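Local coordinates for protein multi-copper Oxidase CueO (Ochrobactrum, PDB 6EVG) that oxidises lignin model compounds and lignosulfonate as a laccase-like multicopper oxidase, probably passing the electrons to dioxygen, at residues F476-H489 and H495-V507. Sequence-based numbering, arbitrary orientation.
Sequences FDREAVKSHPFMFH and HEDVGMMAQFVTV. With CU (copper (II) ion), chain B.
Phe488 N donates to Ala502 O at 3.0 Å, and Ala502 N to Phe488 O at 2.9 Å. Two residues along, Phe504 N donates to Phe486 O at 2.9 Å, while the return bond from Phe486 N is weak. These pairs zip strand 486-490 antiparallel to 501-506 inside the cupredoxin domain that carries the mononuclear copper. From the loop before strand 486-490, Ala480 N gives a straight bond to Thr506 OG1 (3.0 Å, 166°), and Thr506 N returns one to Ala480 O, on a lone pair in the carbonyl plane. A water donates to Glu479 OE2 and also bonds Thr506 OG1, bridging the two side chains.

On the face carrying the phenylalanines, the Phe504 ring is sandwiched: Phe486 CB sits over one face, 3.6 Å from the centroid, and Phe476 presents its edge to the opposite one in a T-shaped pair with planes at 81°. With chi1 at 61°, Phe488 swings its ring over Ala502, whose CB makes a CH-pi contact near the rim. Ile438 and Val415 extend this apolar layer.

The other face mixes methionines with His489 and Gln503. Met501 SD approaches the His489 ring obliquely, with Met487 CE 3.6 Å from the sulfur, while His489 NE2 is hydrogen-bonded to His439 and Gln503 OE1 to His106. The helix bearing His495 ends in a Schellman motif at Gly499, from which the chain enters strand 501-506. His495 ND1 binds copper at 2.0 Å alongside Cys490 and His434; Met500 SD stands 3.3 Å from the metal, consistent with a weak axial ligand. The strand pair thus ties down both ends of the mononuclear-copper loop, while His489, in the family's His-Cys-His motif, probably faces the trinuclear site.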
loop_
_atom_site.group_PDB
_atom_site.type_symbol
_atom_site.label_atom_id
_atom_site.label_comp_id
_atom_site.label_asym_id
_atom_site.label_seq_id
_atom_site.Cartn_x
_atom_site.Cartn_y
_atom_site.Cartn_z
ATOM N N PHE A 476 -8.730 14.832 -9.919
ATOM C CA PHE A 476 -7.958 14.302 -11.058
ATOM C C PHE A 476 -6.838 15.254 -11.400
ATOM O O PHE A 476 -6.855 15.933 -12.436
ATOM C CB PHE A 476 -8.878 14.056 -12.236
ATOM C CG PHE A 476 -9.810 12.925 -11.997
ATOM C CD1 PHE A 476 -9.403 11.612 -12.211
ATOM C CD2 PHE A 476 -11.096 13.152 -11.508
ATOM C CE1 PHE A 476 -10.262 10.584 -11.975
ATOM C CE2 PHE A 476 -11.920 12.095 -11.282
ATOM C CZ PHE A 476 -11.531 10.812 -11.485
ATOM N N ASP A 477 -5.843 15.353 -10.513
ATOM C CA ASP A 477 -4.838 16.404 -10.645
ATOM C C ASP A 477 -3.634 16.065 -11.507
ATOM O O ASP A 477 -2.786 16.931 -11.747
ATOM C CB ASP A 477 -4.360 16.894 -9.271
ATOM C CG ASP A 477 -3.721 15.762 -8.450
ATOM O OD1 ASP A 477 -4.280 14.643 -8.154
ATOM O OD2 ASP A 477 -2.546 15.950 -8.082
ATOM N N ARG A 478 -3.524 14.833 -12.000
ATOM C CA ARG A 478 -2.382 14.421 -12.819
ATOM C C ARG A 478 -2.834 13.962 -14.219
ATOM O O ARG A 478 -3.891 13.362 -14.376
ATOM C CB ARG A 478 -1.623 13.308 -12.126
ATOM C CG ARG A 478 -0.756 13.858 -10.988
ATOM C CD ARG A 478 -0.575 12.797 -9.976
ATOM N NE ARG A 478 -1.602 12.850 -8.976
ATOM C CZ ARG A 478 -1.817 12.013 -7.937
ATOM N NH1 ARG A 478 -1.203 10.877 -7.702
ATOM N NH2 ARG A 478 -2.780 12.389 -7.132
ATOM N N GLU A 479 -2.004 14.258 -15.201
ATOM C CA GLU A 479 -2.364 13.972 -16.597
ATOM C C GLU A 479 -2.097 12.542 -16.991
ATOM O O GLU A 479 -1.005 11.987 -16.720
ATOM C CB GLU A 479 -1.598 14.878 -17.529
ATOM C CG GLU A 479 -1.983 14.688 -18.997
ATOM C CD GLU A 479 -1.534 15.856 -19.820
ATOM O OE1 GLU A 479 -0.328 16.003 -20.150
ATOM O OE2 GLU A 479 -2.396 16.686 -20.164
ATOM N N ALA A 480 -3.103 11.947 -17.658
ATOM C CA ALA A 480 -2.985 10.619 -18.241
ATOM C C ALA A 480 -3.267 10.777 -19.714
ATOM O O ALA A 480 -4.347 11.131 -20.122
ATOM C CB ALA A 480 -3.924 9.596 -17.663
ATOM N N VAL A 481 -2.236 10.488 -20.499
ATOM C CA VAL A 481 -2.324 10.461 -21.959
ATOM C C VAL A 481 -2.810 9.052 -22.424
ATOM O O VAL A 481 -2.697 8.024 -21.764
ATOM C CB VAL A 481 -0.985 10.893 -22.632
ATOM C CG1 VAL A 481 -0.642 12.334 -22.275
ATOM C CG2 VAL A 481 0.177 9.951 -22.265
ATOM N N LYS A 482 -3.280 8.991 -23.670
ATOM C CA LYS A 482 -3.950 7.770 -24.148
ATOM C C LYS A 482 -2.984 6.537 -24.269
ATOM O O LYS A 482 -3.362 5.387 -24.024
ATOM C CB LYS A 482 -4.619 8.048 -25.510
ATOM C CG LYS A 482 -5.229 6.837 -26.156
ATOM C CD LYS A 482 -6.116 5.960 -25.251
ATOM C CE LYS A 482 -5.981 4.462 -25.574
ATOM N NZ LYS A 482 -6.703 4.106 -26.836
ATOM N N SER A 483 -1.706 6.802 -24.549
ATOM C CA SER A 483 -0.711 5.760 -24.593
ATOM C C SER A 483 -0.383 5.189 -23.238
ATOM O O SER A 483 0.165 4.112 -23.148
ATOM C CB SER A 483 0.614 6.293 -25.163
ATOM O OG SER A 483 1.180 7.405 -24.424
ATOM N N HIS A 484 -0.701 5.954 -22.180
ATOM C CA HIS A 484 -0.302 5.617 -20.796
ATOM C C HIS A 484 -1.487 5.942 -19.885
ATOM O O HIS A 484 -1.419 6.840 -19.083
ATOM C CB HIS A 484 0.950 6.359 -20.334
ATOM C CG HIS A 484 2.239 5.991 -21.000
ATOM N ND1 HIS A 484 2.579 6.350 -22.284
ATOM C CD2 HIS A 484 3.339 5.414 -20.455
ATOM C CE1 HIS A 484 3.828 5.952 -22.507
ATOM N NE2 HIS A 484 4.324 5.395 -21.410
ATOM N N PRO A 485 -2.595 5.202 -19.972
ATOM C CA PRO A 485 -3.722 5.499 -19.094
ATOM C C PRO A 485 -3.386 5.255 -17.636
ATOM O O PRO A 485 -2.563 4.396 -17.291
ATOM C CB PRO A 485 -4.804 4.541 -19.565
ATOM C CG PRO A 485 -4.063 3.438 -20.200
ATOM C CD PRO A 485 -2.853 4.034 -20.818
ATOM N N PHE A 486 -4.073 5.990 -16.747
ATOM C CA PHE A 486 -4.076 5.617 -15.318
ATOM C C PHE A 486 -5.109 4.526 -15.104
ATOM O O PHE A 486 -5.882 4.190 -16.024
ATOM C CB PHE A 486 -4.328 6.859 -14.462
ATOM C CG PHE A 486 -3.125 7.737 -14.192
ATOM C CD1 PHE A 486 -1.929 7.225 -13.763
ATOM C CD2 PHE A 486 -3.231 9.129 -14.313
ATOM C CE1 PHE A 486 -0.862 8.073 -13.425
ATOM C CE2 PHE A 486 -2.170 9.956 -14.028
ATOM C CZ PHE A 486 -0.972 9.413 -13.564
ATOM N N MET A 487 -5.074 3.892 -13.969
ATOM C CA MET A 487 -5.906 2.750 -13.674
ATOM C C MET A 487 -6.584 2.914 -12.341
ATOM O O MET A 487 -6.088 3.630 -11.479
ATOM C CB MET A 487 -5.092 1.472 -13.711
ATOM C CG MET A 487 -4.400 1.401 -15.126
ATOM S SD MET A 487 -3.433 -0.033 -15.376
ATOM C CE MET A 487 -4.609 -1.004 -16.070
ATOM N N PHE A 488 -7.680 2.192 -12.158
ATOM C CA PHE A 488 -8.318 2.019 -10.861
ATOM C C PHE A 488 -8.736 0.585 -10.743
ATOM O O PHE A 488 -9.136 -0.042 -11.737
ATOM C CB PHE A 488 -9.423 3.045 -10.618
ATOM C CG PHE A 488 -10.577 3.006 -11.589
ATOM C CD1 PHE A 488 -10.491 3.665 -12.790
ATOM C CD2 PHE A 488 -11.811 2.420 -11.288
ATOM C CE1 PHE A 488 -11.593 3.737 -13.684
ATOM C CE2 PHE A 488 -12.889 2.473 -12.170
ATOM C CZ PHE A 488 -12.773 3.142 -13.368
ATOM N N HIS A 489 -8.695 0.029 -9.523
ATOM C CA HIS A 489 -8.841 -1.404 -9.389
ATOM C C HIS A 489 -9.034 -1.793 -7.932
ATOM O O HIS A 489 -8.778 -1.018 -7.031
ATOM C CB HIS A 489 -7.613 -2.148 -10.000
ATOM C CG HIS A 489 -6.291 -1.729 -9.433
ATOM N ND1 HIS A 489 -5.706 -2.390 -8.381
ATOM C CD2 HIS A 489 -5.431 -0.749 -9.775
ATOM C CE1 HIS A 489 -4.533 -1.810 -8.117
ATOM N NE2 HIS A 489 -4.363 -0.780 -8.918
ATOM N N HIS A 495 -7.898 -10.500 -7.587
ATOM C CA HIS A 495 -9.094 -9.886 -8.215
ATOM C C HIS A 495 -8.630 -9.000 -9.367
ATOM O O HIS A 495 -9.233 -9.024 -10.446
ATOM C CB HIS A 495 -9.896 -9.091 -7.203
ATOM C CG HIS A 495 -10.567 -9.939 -6.194
ATOM N ND1 HIS A 495 -11.248 -9.319 -5.157
ATOM C CD2 HIS A 495 -10.694 -11.283 -6.062
ATOM C CE1 HIS A 495 -11.796 -10.313 -4.464
ATOM N NE2 HIS A 495 -11.458 -11.497 -4.966
ATOM N N GLU A 496 -7.616 -8.169 -9.132
ATOM C CA GLU A 496 -7.072 -7.341 -10.205
ATOM C C GLU A 496 -6.617 -8.237 -11.405
ATOM O O GLU A 496 -6.897 -7.927 -12.552
ATOM C CB GLU A 496 -5.868 -6.601 -9.604
ATOM C CG GLU A 496 -5.144 -5.681 -10.501
ATOM C CD GLU A 496 -3.821 -5.256 -9.846
ATOM O OE1 GLU A 496 -3.775 -4.898 -8.693
ATOM O OE2 GLU A 496 -2.937 -5.382 -10.528
ATOM N N ASP A 497 -5.919 -9.337 -11.103
ATOM C CA ASP A 497 -5.371 -10.205 -12.151
ATOM C C ASP A 497 -6.482 -10.894 -12.968
ATOM O O ASP A 497 -6.250 -11.171 -14.140
ATOM C CB ASP A 497 -4.436 -11.265 -11.593
ATOM C CG ASP A 497 -3.027 -10.782 -11.230
ATOM O OD1 ASP A 497 -2.612 -9.701 -11.729
ATOM O OD2 ASP A 497 -2.326 -11.549 -10.542
ATOM N N VAL A 498 -7.666 -11.123 -12.404
ATOM C CA VAL A 498 -8.762 -11.719 -13.154
ATOM C C VAL A 498 -9.725 -10.674 -13.687
ATOM O O VAL A 498 -10.801 -11.037 -14.251
ATOM C CB VAL A 498 -9.478 -12.823 -12.353
ATOM C CG1 VAL A 498 -8.573 -13.954 -12.019
ATOM C CG2 VAL A 498 -10.230 -12.264 -11.113
ATOM N N GLY A 499 -9.382 -9.388 -13.646
ATOM C CA GLY A 499 -10.140 -8.377 -14.353
ATOM C C GLY A 499 -10.793 -7.250 -13.598
ATOM O O GLY A 499 -11.405 -6.384 -14.222
ATOM N N MET A 500 -10.656 -7.230 -12.248
ATOM C CA MET A 500 -11.289 -6.179 -11.462
ATOM C C MET A 500 -10.439 -4.899 -11.472
ATOM O O MET A 500 -9.831 -4.461 -10.480
ATOM C CB MET A 500 -11.487 -6.707 -10.042
ATOM C CG MET A 500 -12.395 -5.887 -9.222
ATOM S SD MET A 500 -12.978 -6.640 -7.654
ATOM C CE MET A 500 -14.306 -7.657 -8.084
ATOM N N MET A 501 -10.389 -4.328 -12.687
ATOM C CA MET A 501 -9.549 -3.196 -13.014
ATOM C C MET A 501 -10.102 -2.483 -14.213
ATOM O O MET A 501 -10.771 -3.079 -15.062
ATOM C CB MET A 501 -8.087 -3.696 -13.280
ATOM C CG MET A 501 -7.103 -2.602 -13.608
ATOM S SD MET A 501 -5.385 -2.989 -13.157
ATOM C CE MET A 501 -5.059 -4.346 -14.255
ATOM N N ALA A 502 -9.821 -1.187 -14.284
ATOM C CA ALA A 502 -10.313 -0.302 -15.344
ATOM C C ALA A 502 -9.306 0.816 -15.535
ATOM O O ALA A 502 -8.358 0.984 -14.764
ATOM C CB ALA A 502 -11.687 0.252 -14.930
ATOM N N GLN A 503 -9.488 1.582 -16.612
ATOM C CA GLN A 503 -8.524 2.583 -17.051
ATOM C C GLN A 503 -9.168 3.932 -17.307
ATOM O O GLN A 503 -10.341 3.997 -17.764
ATOM C CB GLN A 503 -7.918 2.120 -18.486
ATOM C CG GLN A 503 -7.321 0.800 -18.430
ATOM C CD GLN A 503 -6.435 0.539 -19.582
ATOM O OE1 GLN A 503 -5.270 0.272 -19.336
ATOM N NE2 GLN A 503 -6.996 0.445 -20.822
ATOM N N PHE A 504 -8.439 5.008 -17.041
ATOM C CA PHE A 504 -8.893 6.359 -17.329
ATOM C C PHE A 504 -7.850 7.175 -18.027
ATOM O O PHE A 504 -6.630 6.944 -17.881
ATOM C CB PHE A 504 -9.482 7.095 -16.124
ATOM C CG PHE A 504 -8.475 7.639 -15.098
ATOM C CD1 PHE A 504 -8.018 8.945 -15.203
ATOM C CD2 PHE A 504 -8.096 6.915 -13.990
ATOM C CE1 PHE A 504 -7.175 9.491 -14.232
ATOM C CE2 PHE A 504 -7.317 7.463 -13.024
ATOM C CZ PHE A 504 -6.830 8.740 -13.131
ATOM N N VAL A 505 -8.324 8.153 -18.782
ATOM C CA VAL A 505 -7.504 9.205 -19.323
ATOM C C VAL A 505 -8.061 10.556 -18.842
ATOM O O VAL A 505 -9.240 10.622 -18.431
ATOM C CB VAL A 505 -7.419 9.192 -20.860
ATOM C CG1 VAL A 505 -6.762 7.931 -21.322
ATOM C CG2 VAL A 505 -8.749 9.420 -21.539
ATOM N N THR A 506 -7.236 11.585 -18.915
ATOM C CA THR A 506 -7.708 12.963 -18.649
ATOM C C THR A 506 -7.966 13.648 -19.943
ATOM O O THR A 506 -7.260 13.429 -20.930
ATOM C CB THR A 506 -6.765 13.709 -17.695
ATOM O OG1 THR A 506 -5.424 13.723 -18.194
ATOM C CG2 THR A 506 -6.767 13.062 -16.321
ATOM N N VAL A 507 -8.978 14.529 -19.951
ATOM C CA VAL A 507 -9.396 15.305 -21.108
ATOM C C VAL A 507 -9.504 16.761 -20.693
ATOM O O VAL A 507 -9.489 17.210 -19.583
ATOM C CB VAL A 507 -10.696 14.708 -21.734
ATOM C CG1 VAL A 507 -10.521 13.248 -22.189
ATOM C CG2 VAL A 507 -11.877 14.754 -20.764
HETATM CU CU CU B . -11.499 -7.370 -4.782
HETATM O O HOH W 1 -5.021 15.736 -19.986
#